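Local coordinates for protein iron transport multicopper oxidase FET3 (Saccharomyces cerevisiae, PDB 1ZPU) that oxidises ferrous to ferric iron with four copper ions, reducing dioxygen to water, for high-affinity iron uptake through the permease FTR1, and also oxidises cuprous copper, at residues N177-V182 with Y275-K280; E206-T211 with H241-T246; D247-I252 with K280-P285. All coordinates share one frame; numbering follows the deposited sequence.

Contact 1 of 3, residues N177-V182 with Y275-K280; sequences NLTWEV and YMVYNK. With NAG (2-acetamido-2-deoxy-beta-D-glucopyranose), chain H; NAG (2-acetamido-2-deoxy-beta-D-glucopyranose), chain B; NAG (2-acetamido-2-deoxy-beta-D-glucopyranose), chain G.
Thr179, Trp180 and Glu181 run parallel to Tyr275, Met276 and Val277, their backbones bonded along the whole overlap. Tyr275 N donates to Leu178 O (2.7 Å) and Tyr275 O accepts from Trp180 N; Val277 repeats the pattern, its N bonding to Trp180 O and its O receiving Val182 N at 3.0 Å. Strand 179-181 forms one margin of the five-stranded sheet in the second cupredoxin-like domain, beside 271-277. On the sheet face of Trp180, CG of Met276 stands anti to the backbone N (chi1 -171°) and the chain stays extended, which lays it alongside the indole in an oblique Met-aromatic contact, SD 4.8 Å from the centroid of the six-membered ring. Val182 faces two rings, CG1 over the indole of Trp180 and CG2 over Tyr278 in a CH-pi contact, 3.6 Å from the centroid. On the other face, Thr179 OG1 meets the ring edge of Tyr275, whose phenol end lies beside Asn177 CB; an alanine here would probably leave Thr179 OG1 and Asn177 CB without the ring they pack against. Asn177 and Asn279 each carry an N-linked NAG on ND2; methyl C8 of a third NAG (chain G) packs against Trp180 CB.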
loop_
_atom_site.group_PDB
_atom_site.type_symbol
_atom_site.label_atom_id
_atom_site.label_comp_id
_atom_site.label_asym_id
_atom_site.label_seq_id
_atom_site.Cartn_x
_atom_site.Cartn_y
_atom_site.Cartn_z
ATOM N N ASN A 177 -10.103 -11.564 -18.646
ATOM C CA ASN A 177 -10.924 -12.763 -18.894
ATOM C C ASN A 177 -10.188 -14.073 -18.580
ATOM O O ASN A 177 -9.953 -14.910 -19.442
ATOM C CB ASN A 177 -11.597 -12.733 -20.280
ATOM C CG ASN A 177 -10.818 -11.933 -21.291
ATOM O OD1 ASN A 177 -9.709 -12.301 -21.623
ATOM N ND2 ASN A 177 -11.393 -10.850 -21.798
ATOM N N LEU A 178 -9.843 -14.198 -17.299
ATOM C CA LEU A 178 -9.102 -15.302 -16.720
ATOM C C LEU A 178 -9.991 -16.479 -16.394
ATOM O O LEU A 178 -11.149 -16.317 -15.999
ATOM C CB LEU A 178 -8.489 -14.825 -15.408
ATOM C CG LEU A 178 -7.606 -15.748 -14.574
ATOM C CD1 LEU A 178 -6.301 -16.054 -15.311
ATOM C CD2 LEU A 178 -7.314 -15.080 -13.256
ATOM N N THR A 179 -9.401 -17.660 -16.506
ATOM C CA THR A 179 -10.044 -18.913 -16.189
ATOM C C THR A 179 -9.584 -19.467 -14.830
ATOM O O THR A 179 -8.375 -19.559 -14.557
ATOM C CB THR A 179 -9.719 -19.892 -17.291
ATOM O OG1 THR A 179 -10.499 -19.544 -18.430
ATOM C CG2 THR A 179 -10.023 -21.297 -16.879
ATOM N N TRP A 180 -10.551 -19.821 -13.982
ATOM C CA TRP A 180 -10.276 -20.521 -12.741
ATOM C C TRP A 180 -11.049 -21.835 -12.753
ATOM O O TRP A 180 -12.282 -21.864 -12.625
ATOM C CB TRP A 180 -10.640 -19.646 -11.541
ATOM C CG TRP A 180 -10.474 -20.298 -10.203
ATOM C CD1 TRP A 180 -9.541 -21.222 -9.851
ATOM C CD2 TRP A 180 -11.244 -20.046 -9.033
ATOM N NE1 TRP A 180 -9.686 -21.575 -8.535
ATOM C CE2 TRP A 180 -10.721 -20.860 -8.003
ATOM C CE3 TRP A 180 -12.339 -19.217 -8.752
ATOM C CZ2 TRP A 180 -11.258 -20.884 -6.710
ATOM C CZ3 TRP A 180 -12.881 -19.234 -7.453
ATOM C CH2 TRP A 180 -12.333 -20.067 -6.451
ATOM N N GLU A 181 -10.311 -22.923 -12.940
ATOM C CA GLU A 181 -10.894 -24.268 -13.002
ATOM C C GLU A 181 -11.103 -24.832 -11.602
ATOM O O GLU A 181 -10.144 -24.998 -10.851
ATOM C CB GLU A 181 -9.957 -25.206 -13.754
ATOM C CG GLU A 181 -9.373 -24.627 -15.020
ATOM C CD GLU A 181 -9.191 -25.691 -16.082
ATOM O OE1 GLU A 181 -9.736 -25.502 -17.196
ATOM O OE2 GLU A 181 -8.529 -26.726 -15.797
ATOM N N VAL A 182 -12.345 -25.143 -11.247
ATOM C CA VAL A 182 -12.617 -25.604 -9.888
ATOM C C VAL A 182 -13.080 -27.042 -9.848
ATOM O O VAL A 182 -13.433 -27.602 -10.875
ATOM C CB VAL A 182 -13.626 -24.698 -9.125
ATOM C CG1 VAL A 182 -13.000 -23.336 -8.822
ATOM C CG2 VAL A 182 -14.941 -24.565 -9.883
ATOM N N TYR A 275 -13.782 -16.107 -15.359
ATOM C CA TYR A 275 -14.557 -17.335 -15.383
ATOM C C TYR A 275 -14.210 -18.340 -14.308
ATOM O O TYR A 275 -13.110 -18.875 -14.268
ATOM C CB TYR A 275 -14.438 -18.019 -16.745
ATOM C CG TYR A 275 -14.416 -17.053 -17.886
ATOM C CD1 TYR A 275 -13.280 -16.927 -18.684
ATOM C CD2 TYR A 275 -15.520 -16.242 -18.159
ATOM C CE1 TYR A 275 -13.242 -16.036 -19.726
ATOM C CE2 TYR A 275 -15.491 -15.343 -19.201
ATOM C CZ TYR A 275 -14.340 -15.245 -19.980
ATOM O OH TYR A 275 -14.296 -14.354 -21.029
ATOM N N MET A 276 -15.183 -18.609 -13.448
ATOM C CA MET A 276 -15.129 -19.773 -12.578
ATOM C C MET A 276 -15.709 -20.976 -13.342
ATOM O O MET A 276 -16.926 -21.067 -13.581
ATOM C CB MET A 276 -15.880 -19.516 -11.276
ATOM C CG MET A 276 -15.684 -20.581 -10.240
ATOM S SD MET A 276 -16.511 -20.090 -8.729
ATOM C CE MET A 276 -16.524 -21.624 -7.807
ATOM N N VAL A 277 -14.811 -21.879 -13.733
ATOM C CA VAL A 277 -15.140 -22.969 -14.639
ATOM C C VAL A 277 -15.282 -24.317 -13.924
ATOM O O VAL A 277 -14.301 -24.896 -13.466
ATOM C CB VAL A 277 -14.094 -23.095 -15.780
ATOM C CG1 VAL A 277 -14.495 -24.172 -16.739
ATOM C CG2 VAL A 277 -13.926 -21.779 -16.524
ATOM N N TYR A 278 -16.511 -24.811 -13.838
ATOM C CA TYR A 278 -16.767 -26.136 -13.306
ATOM C C TYR A 278 -16.703 -27.127 -14.451
ATOM O O TYR A 278 -16.312 -28.268 -14.260
ATOM C CB TYR A 278 -18.152 -26.216 -12.657
ATOM C CG TYR A 278 -18.307 -25.586 -11.287
ATOM C CD1 TYR A 278 -18.295 -24.204 -11.122
ATOM C CD2 TYR A 278 -18.532 -26.377 -10.164
ATOM C CE1 TYR A 278 -18.461 -23.632 -9.876
ATOM C CE2 TYR A 278 -18.709 -25.812 -8.910
ATOM C CZ TYR A 278 -18.672 -24.442 -8.773
ATOM O OH TYR A 278 -18.847 -23.880 -7.532
ATOM N N ASN A 279 -17.104 -26.679 -15.637
ATOM C CA ASN A 279 -17.189 -27.535 -16.811
ATOM C C ASN A 279 -16.439 -26.913 -17.988
ATOM O O ASN A 279 -16.817 -25.857 -18.501
ATOM C CB ASN A 279 -18.653 -27.788 -17.168
ATOM C CG ASN A 279 -18.818 -28.815 -18.257
ATOM O OD1 ASN A 279 -17.883 -29.107 -19.004
ATOM N ND2 ASN A 279 -20.018 -29.393 -18.334
ATOM N N LYS A 280 -15.368 -27.577 -18.404
ATOM C CA LYS A 280 -14.445 -27.029 -19.401
ATOM C C LYS A 280 -15.071 -26.899 -20.773
ATOM O O LYS A 280 -14.521 -26.258 -21.662
ATOM C CB LYS A 280 -13.197 -27.898 -19.503
ATOM C CG LYS A 280 -12.221 -27.692 -18.355
ATOM C CD LYS A 280 -10.767 -27.745 -18.838
ATOM C CE LYS A 280 -10.383 -29.149 -19.260
ATOM N NZ LYS A 280 -10.806 -30.129 -18.210
HETATM C C1 NAG H . -10.776 -10.515 -23.082
HETATM C C2 NAG H . -9.502 -10.347 -23.915
HETATM C C3 NAG H . -9.418 -8.992 -24.616
HETATM C C4 NAG H . -10.698 -8.625 -25.353
HETATM C C5 NAG H . -11.846 -8.841 -24.364
HETATM C C6 NAG H . -13.212 -8.632 -24.987
HETATM C C7 NAG H . -7.268 -11.074 -23.052
HETATM C C8 NAG H . -7.270 -12.454 -23.649
HETATM N N2 NAG H . -8.392 -10.363 -23.012
HETATM O O3 NAG H . -8.352 -8.951 -25.534
HETATM O O4 NAG H . -10.601 -7.273 -25.766
HETATM O O5 NAG H . -11.822 -10.194 -23.961
HETATM O O6 NAG H . -13.386 -9.704 -25.887
HETATM O O7 NAG H . -6.251 -10.607 -22.550
HETATM C C1 NAG B . -20.405 -29.883 -19.635
HETATM C C2 NAG B . -20.796 -31.337 -19.362
HETATM C C3 NAG B . -21.379 -31.963 -20.620
HETATM C C4 NAG B . -22.578 -31.132 -21.074
HETATM C C5 NAG B . -22.109 -29.694 -21.275
HETATM C C6 NAG B . -23.228 -28.750 -21.668
HETATM C C7 NAG B . -19.680 -32.700 -17.697
HETATM C C8 NAG B . -19.301 -34.152 -17.700
HETATM N N2 NAG B . -19.661 -32.109 -18.894
HETATM O O3 NAG B . -21.728 -33.306 -20.369
HETATM O O4 NAG B . -23.096 -31.641 -22.283
HETATM O O5 NAG B . -21.550 -29.195 -20.086
HETATM O O6 NAG B . -22.606 -27.596 -22.177
HETATM O O7 NAG B . -19.986 -32.129 -16.634
HETATM C C1 NAG G . -3.266 -16.167 -9.939
HETATM C C2 NAG G . -3.698 -17.626 -10.122
HETATM C C3 NAG G . -3.392 -18.440 -8.871
HETATM C C4 NAG G . -1.956 -18.253 -8.368
HETATM C C5 NAG G . -1.637 -16.773 -8.303
HETATM C C6 NAG G . -0.149 -16.645 -8.060
HETATM C C7 NAG G . -5.587 -18.395 -11.476
HETATM C C8 NAG G . -7.075 -18.655 -11.556
HETATM N N2 NAG G . -5.109 -17.703 -10.442
HETATM O O3 NAG G . -3.585 -19.794 -9.172
HETATM O O4 NAG G . -1.796 -18.707 -7.034
HETATM O O5 NAG G . -1.916 -16.158 -9.532
HETATM O O6 NAG G . 0.218 -15.300 -7.878
HETATM O O7 NAG G . -4.856 -18.828 -12.363
#

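Contact 2 of 3, residues E206-T211 with H241-T246; sequences EDHEMT and HTKNDT
Lys243 NZ donates a hydrogen bond to the backbone carbonyl of Asp207, with NZ and O 2.9 Å apart. The ammonium nitrogen lies in the carbonyl plane, on a lone pair, with a C=O...N angle of 142°. The carboxylate of the same aspartate stands farther off: Asp207 OD2 is 4.4 Å from Lys243 NZ, beyond a salt bridge, although the opposite charges probably still favour this placement of the lysine. A second bond, inside the 206-211 segment, fixes the imidazole of His208. Its ND1 donates to Glu206 O over 2.8 Å, nearly straight at 173° and in the plane of the ring. At the far side of the ring, NE2 is hydrogen-bonded to Tyr278 OH, so both ring nitrogens are engaged and rotation of the imidazole is restrained.

On its way to the Asp207 carbonyl, the lysine chain passes across the histidine. CG lies beside the Lys243 backbone N, anti to the carbonyl carbon (chi1 -44°), and after a bend at chi2 the rest of the chain is extended. This carries CE over one face of His208, 4.1 Å from the ring centroid and displaced toward the rim, in a CH-pi contact. CG approaches the same ring at NE2. Farther out, Thr242 CA lies at the imidazole edge.

The contact joins the turn between strands 201-205 and 210-215 to the connection leaving strand 235-241 for strand 250-256. In this cupredoxin-like domain, these strands belong to two different sheets. Phe250 meets His208 edge-to-face, Met276 of strand 271-277 touches both His208 and Thr242, and strand 210-215 continues between 218-225 and 235-241.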
loop_
_atom_site.group_PDB
_atom_site.type_symbol
_atom_site.label_atom_id
_atom_site.label_comp_id
_atom_site.label_asym_id
_atom_site.label_seq_id
_atom_site.Cartn_x
_atom_site.Cartn_y
_atom_site.Cartn_z
ATOM N N GLU A 206 -20.462 -14.600 -9.026
ATOM C CA GLU A 206 -21.844 -14.963 -9.311
ATOM C C GLU A 206 -22.246 -16.207 -8.536
ATOM O O GLU A 206 -21.538 -17.219 -8.581
ATOM C CB GLU A 206 -22.029 -15.188 -10.809
ATOM C CG GLU A 206 -23.415 -15.603 -11.210
ATOM C CD GLU A 206 -23.509 -16.021 -12.666
ATOM O OE1 GLU A 206 -24.594 -16.496 -13.068
ATOM O OE2 GLU A 206 -22.511 -15.893 -13.405
ATOM N N ASP A 207 -23.363 -16.092 -7.803
ATOM C CA ASP A 207 -23.970 -17.189 -7.031
ATOM C C ASP A 207 -23.073 -17.898 -6.019
ATOM O O ASP A 207 -23.354 -19.036 -5.647
ATOM C CB ASP A 207 -24.589 -18.228 -7.964
ATOM C CG ASP A 207 -25.901 -17.775 -8.522
ATOM O OD1 ASP A 207 -25.993 -17.551 -9.760
ATOM O OD2 ASP A 207 -26.834 -17.620 -7.702
ATOM N N HIS A 208 -22.002 -17.244 -5.580
ATOM C CA HIS A 208 -21.141 -17.805 -4.547
ATOM C C HIS A 208 -20.908 -16.789 -3.447
ATOM O O HIS A 208 -20.431 -15.688 -3.695
ATOM C CB HIS A 208 -19.779 -18.212 -5.112
ATOM C CG HIS A 208 -19.801 -19.429 -5.986
ATOM N ND1 HIS A 208 -20.384 -19.445 -7.233
ATOM C CD2 HIS A 208 -19.252 -20.654 -5.813
ATOM C CE1 HIS A 208 -20.225 -20.637 -7.777
ATOM N NE2 HIS A 208 -19.547 -21.391 -6.932
ATOM N N GLU A 209 -21.222 -17.167 -2.219
ATOM C CA GLU A 209 -20.898 -16.335 -1.069
ATOM C C GLU A 209 -19.415 -16.419 -0.746
ATOM O O GLU A 209 -18.743 -17.389 -1.110
ATOM C CB GLU A 209 -21.725 -16.762 0.145
ATOM C CG GLU A 209 -23.061 -16.050 0.222
ATOM C CD GLU A 209 -24.016 -16.654 1.232
ATOM O OE1 GLU A 209 -23.608 -17.570 1.988
ATOM O OE2 GLU A 209 -25.182 -16.204 1.263
ATOM N N MET A 210 -18.916 -15.394 -0.059
ATOM C CA MET A 210 -17.516 -15.337 0.365
ATOM C C MET A 210 -17.411 -15.157 1.864
ATOM O O MET A 210 -18.060 -14.276 2.438
ATOM C CB MET A 210 -16.794 -14.200 -0.331
ATOM C CG MET A 210 -16.726 -14.370 -1.806
ATOM S SD MET A 210 -15.869 -13.029 -2.605
ATOM C CE MET A 210 -16.873 -11.609 -2.186
ATOM N N THR A 211 -16.603 -16.003 2.496
ATOM C CA THR A 211 -16.410 -15.933 3.943
ATOM C C THR A 211 -15.062 -15.318 4.255
ATOM O O THR A 211 -14.020 -15.943 4.061
ATOM C CB THR A 211 -16.494 -17.302 4.596
ATOM O OG1 THR A 211 -17.646 -17.991 4.089
ATOM C CG2 THR A 211 -16.606 -17.149 6.108
ATOM N N HIS A 241 -16.777 -21.973 -0.959
ATOM C CA HIS A 241 -17.121 -23.376 -1.104
ATOM C C HIS A 241 -17.918 -23.590 -2.386
ATOM O O HIS A 241 -18.959 -22.951 -2.604
ATOM C CB HIS A 241 -17.863 -23.912 0.130
ATOM C CG HIS A 241 -17.983 -25.413 0.164
ATOM N ND1 HIS A 241 -16.897 -26.250 0.333
ATOM C CD2 HIS A 241 -19.065 -26.224 0.069
ATOM C CE1 HIS A 241 -17.301 -27.508 0.326
ATOM N NE2 HIS A 241 -18.613 -27.521 0.175
ATOM N N THR A 242 -17.413 -24.495 -3.221
ATOM C CA THR A 242 -17.974 -24.756 -4.539
ATOM C C THR A 242 -19.201 -25.671 -4.471
ATOM O O THR A 242 -19.360 -26.440 -3.521
ATOM C CB THR A 242 -16.895 -25.330 -5.498
ATOM O OG1 THR A 242 -16.434 -26.591 -5.012
ATOM C CG2 THR A 242 -15.699 -24.377 -5.604
ATOM N N LYS A 243 -20.051 -25.571 -5.493
ATOM C CA LYS A 243 -21.315 -26.286 -5.584
ATOM C C LYS A 243 -21.129 -27.743 -5.982
ATOM O O LYS A 243 -20.046 -28.137 -6.397
ATOM C CB LYS A 243 -22.208 -25.594 -6.615
ATOM C CG LYS A 243 -22.215 -24.093 -6.496
ATOM C CD LYS A 243 -23.535 -23.457 -6.900
ATOM C CE LYS A 243 -23.537 -21.990 -6.449
ATOM N NZ LYS A 243 -24.887 -21.331 -6.376
ATOM N N ASN A 244 -22.198 -28.536 -5.865
ATOM C CA ASN A 244 -22.149 -29.949 -6.221
ATOM C C ASN A 244 -22.263 -30.223 -7.717
ATOM O O ASN A 244 -21.812 -31.268 -8.191
ATOM C CB ASN A 244 -23.176 -30.752 -5.422
ATOM C CG ASN A 244 -22.769 -30.915 -3.969
ATOM O OD1 ASN A 244 -21.702 -30.444 -3.566
ATOM N ND2 ASN A 244 -23.614 -31.573 -3.172
ATOM N N ASP A 245 -22.843 -29.284 -8.459
ATOM C CA ASP A 245 -23.022 -29.443 -9.901
ATOM C C ASP A 245 -21.826 -28.993 -10.744
ATOM O O ASP A 245 -21.309 -27.876 -10.603
ATOM C CB ASP A 245 -24.266 -28.697 -10.359
ATOM C CG ASP A 245 -25.531 -29.295 -9.812
ATOM O OD1 ASP A 245 -26.388 -28.509 -9.347
ATOM O OD2 ASP A 245 -25.675 -30.544 -9.845
ATOM N N THR A 246 -21.410 -29.875 -11.640
ATOM C CA THR A 246 -20.408 -29.553 -12.643
ATOM C C THR A 246 -21.122 -29.121 -13.932
ATOM O O THR A 246 -20.564 -29.180 -15.018
ATOM C CB THR A 246 -19.456 -30.763 -12.841
ATOM O OG1 THR A 246 -18.720 -30.955 -11.627
ATOM C CG2 THR A 246 -18.448 -30.539 -13.976
#

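Contact 3 of 3, residues D247-I252 with K280-P285; sequences DKNFAI and KTAALP. With NAG (2-acetamido-2-deoxy-beta-D-glucopyranose), chain B.
Asn249 supplies the hydrogen bond between the two segments: its ND2 donates to Ala283 O over a rather long 3.3 Å. The acceptor lies close to the plane of the Asn249 amide, and the N-H points at it fairly directly (162°). Seen from Ala283, however, the nitrogen sits well above the carbonyl plane and off the lone pairs. The other end of the amide turns to the preceding turn, where OD1 accepts from Asn279 N, so the two ends of this buried amide hold Asn279 and Ala283, four residues apart along the chain. CG takes the position anti to the carbonyl carbon (chi1 -61°), which directs the amide to these partners.

In the cupredoxin-like domain to which it belongs, strand 250-256 is followed by its antiparallel neighbour 271-277; the chain leaving the latter turns back and runs beside the residues leading into and beginning the former, the end-to-end directions of 282-285 and 247-251 lying 24° apart.

Van der Waals packing centres on Pro285. Its CD rests on Asn249 CB at 3.7 Å, CG comes 3.4 Å from Phe250 O, and CB makes an apolar contact with Ala251 CB at 4.0 Å. Nearer the turn, Ala282 CB packs against Asn249 ND2.

The sugar borne by Asn279 lies against the outer part of this turn: NAG C1 is 3.4 Å from Thr281 CG2, and NAG O6 is 3.5 Å from Ala282 CA.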
loop_
_atom_site.group_PDB
_atom_site.type_symbol
_atom_site.label_atom_id
_atom_site.label_comp_id
_atom_site.label_asym_id
_atom_site.label_seq_id
_atom_site.Cartn_x
_atom_site.Cartn_y
_atom_site.Cartn_z
ATOM N N ASP A 247 -22.358 -28.656 -13.799
ATOM C CA ASP A 247 -23.172 -28.377 -14.970
ATOM C C ASP A 247 -23.004 -26.958 -15.539
ATOM O O ASP A 247 -23.058 -26.775 -16.751
ATOM C CB ASP A 247 -24.644 -28.750 -14.722
ATOM C CG ASP A 247 -25.427 -27.648 -14.028
ATOM O OD1 ASP A 247 -24.972 -27.137 -12.976
ATOM O OD2 ASP A 247 -26.509 -27.296 -14.543
ATOM N N LYS A 248 -22.776 -25.974 -14.672
ATOM C CA LYS A 248 -22.746 -24.567 -15.083
ATOM C C LYS A 248 -21.440 -23.860 -14.721
ATOM O O LYS A 248 -20.778 -24.221 -13.755
ATOM C CB LYS A 248 -23.914 -23.821 -14.446
ATOM C CG LYS A 248 -24.173 -22.465 -15.060
ATOM C CD LYS A 248 -24.831 -21.531 -14.062
ATOM C CE LYS A 248 -25.230 -20.217 -14.719
ATOM N NZ LYS A 248 -26.448 -20.417 -15.562
ATOM N N ASN A 249 -21.074 -22.849 -15.500
ATOM C CA ASN A 249 -19.952 -21.972 -15.133
ATOM C C ASN A 249 -20.414 -20.607 -14.618
ATOM O O ASN A 249 -21.483 -20.111 -14.967
ATOM C CB ASN A 249 -18.948 -21.795 -16.280
ATOM C CG ASN A 249 -18.303 -23.099 -16.713
ATOM O OD1 ASN A 249 -17.850 -23.889 -15.894
ATOM N ND2 ASN A 249 -18.265 -23.328 -18.016
ATOM N N PHE A 250 -19.583 -19.997 -13.787
ATOM C CA PHE A 250 -19.964 -18.781 -13.082
ATOM C C PHE A 250 -18.983 -17.642 -13.309
ATOM O O PHE A 250 -17.793 -17.859 -13.509
ATOM C CB PHE A 250 -20.070 -19.073 -11.597
ATOM C CG PHE A 250 -21.127 -20.062 -11.255
ATOM C CD1 PHE A 250 -20.862 -21.427 -11.286
ATOM C CD2 PHE A 250 -22.400 -19.634 -10.886
ATOM C CE1 PHE A 250 -21.836 -22.339 -10.958
ATOM C CE2 PHE A 250 -23.375 -20.545 -10.553
ATOM C CZ PHE A 250 -23.088 -21.898 -10.589
ATOM N N ALA A 251 -19.499 -16.425 -13.269
ATOM C CA ALA A 251 -18.697 -15.244 -13.546
ATOM C C ALA A 251 -17.961 -14.758 -12.297
ATOM O O ALA A 251 -18.571 -14.615 -11.229
ATOM C CB ALA A 251 -19.582 -14.155 -14.082
ATOM N N ILE A 252 -16.651 -14.548 -12.427
ATOM C CA ILE A 252 -15.844 -13.853 -11.422
ATOM C C ILE A 252 -15.799 -12.399 -11.882
ATOM O O ILE A 252 -15.341 -12.096 -12.978
ATOM C CB ILE A 252 -14.398 -14.410 -11.342
ATOM C CG1 ILE A 252 -14.385 -15.890 -10.974
ATOM C CG2 ILE A 252 -13.551 -13.603 -10.347
ATOM C CD1 ILE A 252 -13.067 -16.554 -11.275
ATOM N N LYS A 280 -15.368 -27.577 -18.404
ATOM C CA LYS A 280 -14.445 -27.029 -19.401
ATOM C C LYS A 280 -15.071 -26.899 -20.773
ATOM O O LYS A 280 -14.521 -26.258 -21.662
ATOM C CB LYS A 280 -13.197 -27.898 -19.503
ATOM C CG LYS A 280 -12.221 -27.692 -18.355
ATOM C CD LYS A 280 -10.767 -27.745 -18.838
ATOM C CE LYS A 280 -10.383 -29.149 -19.260
ATOM N NZ LYS A 280 -10.806 -30.129 -18.210
ATOM N N THR A 281 -16.250 -27.480 -20.918
ATOM C CA THR A 281 -16.840 -27.693 -22.206
ATOM C C THR A 281 -18.124 -26.870 -22.330
ATOM O O THR A 281 -18.607 -26.608 -23.433
ATOM C CB THR A 281 -16.995 -29.204 -22.355
ATOM O OG1 THR A 281 -16.248 -29.642 -23.485
ATOM C CG2 THR A 281 -18.419 -29.649 -22.406
ATOM N N ALA A 282 -18.624 -26.413 -21.186
ATOM C CA ALA A 282 -19.853 -25.635 -21.129
ATOM C C ALA A 282 -19.659 -24.172 -21.568
ATOM O O ALA A 282 -18.546 -23.746 -21.860
ATOM C CB ALA A 282 -20.459 -25.725 -19.734
ATOM N N ALA A 283 -20.760 -23.427 -21.625
ATOM C CA ALA A 283 -20.760 -22.035 -22.032
ATOM C C ALA A 283 -19.960 -21.203 -21.057
ATOM O O ALA A 283 -20.139 -21.333 -19.847
ATOM C CB ALA A 283 -22.186 -21.525 -22.101
ATOM N N LEU A 284 -19.071 -20.362 -21.589
ATOM C CA LEU A 284 -18.344 -19.380 -20.794
ATOM C C LEU A 284 -19.323 -18.371 -20.244
ATOM O O LEU A 284 -20.190 -17.900 -20.975
ATOM C CB LEU A 284 -17.324 -18.666 -21.664
ATOM C CG LEU A 284 -16.236 -19.597 -22.189
ATOM C CD1 LEU A 284 -15.357 -18.847 -23.205
ATOM C CD2 LEU A 284 -15.415 -20.212 -21.019
ATOM N N PRO A 285 -19.227 -18.070 -18.945
ATOM C CA PRO A 285 -20.171 -17.148 -18.313
ATOM C C PRO A 285 -20.172 -15.749 -18.919
ATOM O O PRO A 285 -19.122 -15.222 -19.281
ATOM C CB PRO A 285 -19.708 -17.099 -16.854
ATOM C CG PRO A 285 -18.332 -17.699 -16.839
ATOM C CD PRO A 285 -18.267 -18.639 -17.987
HETATM C C1 NAG B . -20.405 -29.883 -19.635
HETATM C C2 NAG B . -20.796 -31.337 -19.362
HETATM C C3 NAG B . -21.379 -31.963 -20.620
HETATM C C4 NAG B . -22.578 -31.132 -21.074
HETATM C C5 NAG B . -22.109 -29.694 -21.275
HETATM C C6 NAG B . -23.228 -28.750 -21.668
HETATM C C7 NAG B . -19.680 -32.700 -17.697
HETATM C C8 NAG B . -19.301 -34.152 -17.700
HETATM N N2 NAG B . -19.661 -32.109 -18.894
HETATM O O3 NAG B . -21.728 -33.306 -20.369
HETATM O O4 NAG B . -23.096 -31.641 -22.283
HETATM O O5 NAG B . -21.550 -29.195 -20.086
HETATM O O6 NAG B . -22.606 -27.596 -22.177
HETATM O O7 NAG B . -19.986 -32.129 -16.634
#

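All three contacts belong to one end of the second cupredoxin-like domain, away from the copper sites. Contacts 1 and 3, with centres about 7 Å apart, share Lys280 and meet in one sheet, where Met276 N and Phe250 O are 2.7 Å apart, a probable hydrogen bond; both also touch the NAG on Asn279. Contact 2, its centre about 12 Å from that of contact 1, is joined to it by Tyr278 OH, which lies 2.7 Å from His208 NE2 and 2.9 Å from Lys243 N. Contact 3 reaches contact 2 through Glu206 N and Ala251 O, 2.9 Å apart, and through Phe250, whose ring meets those of both His208 and Tyr278.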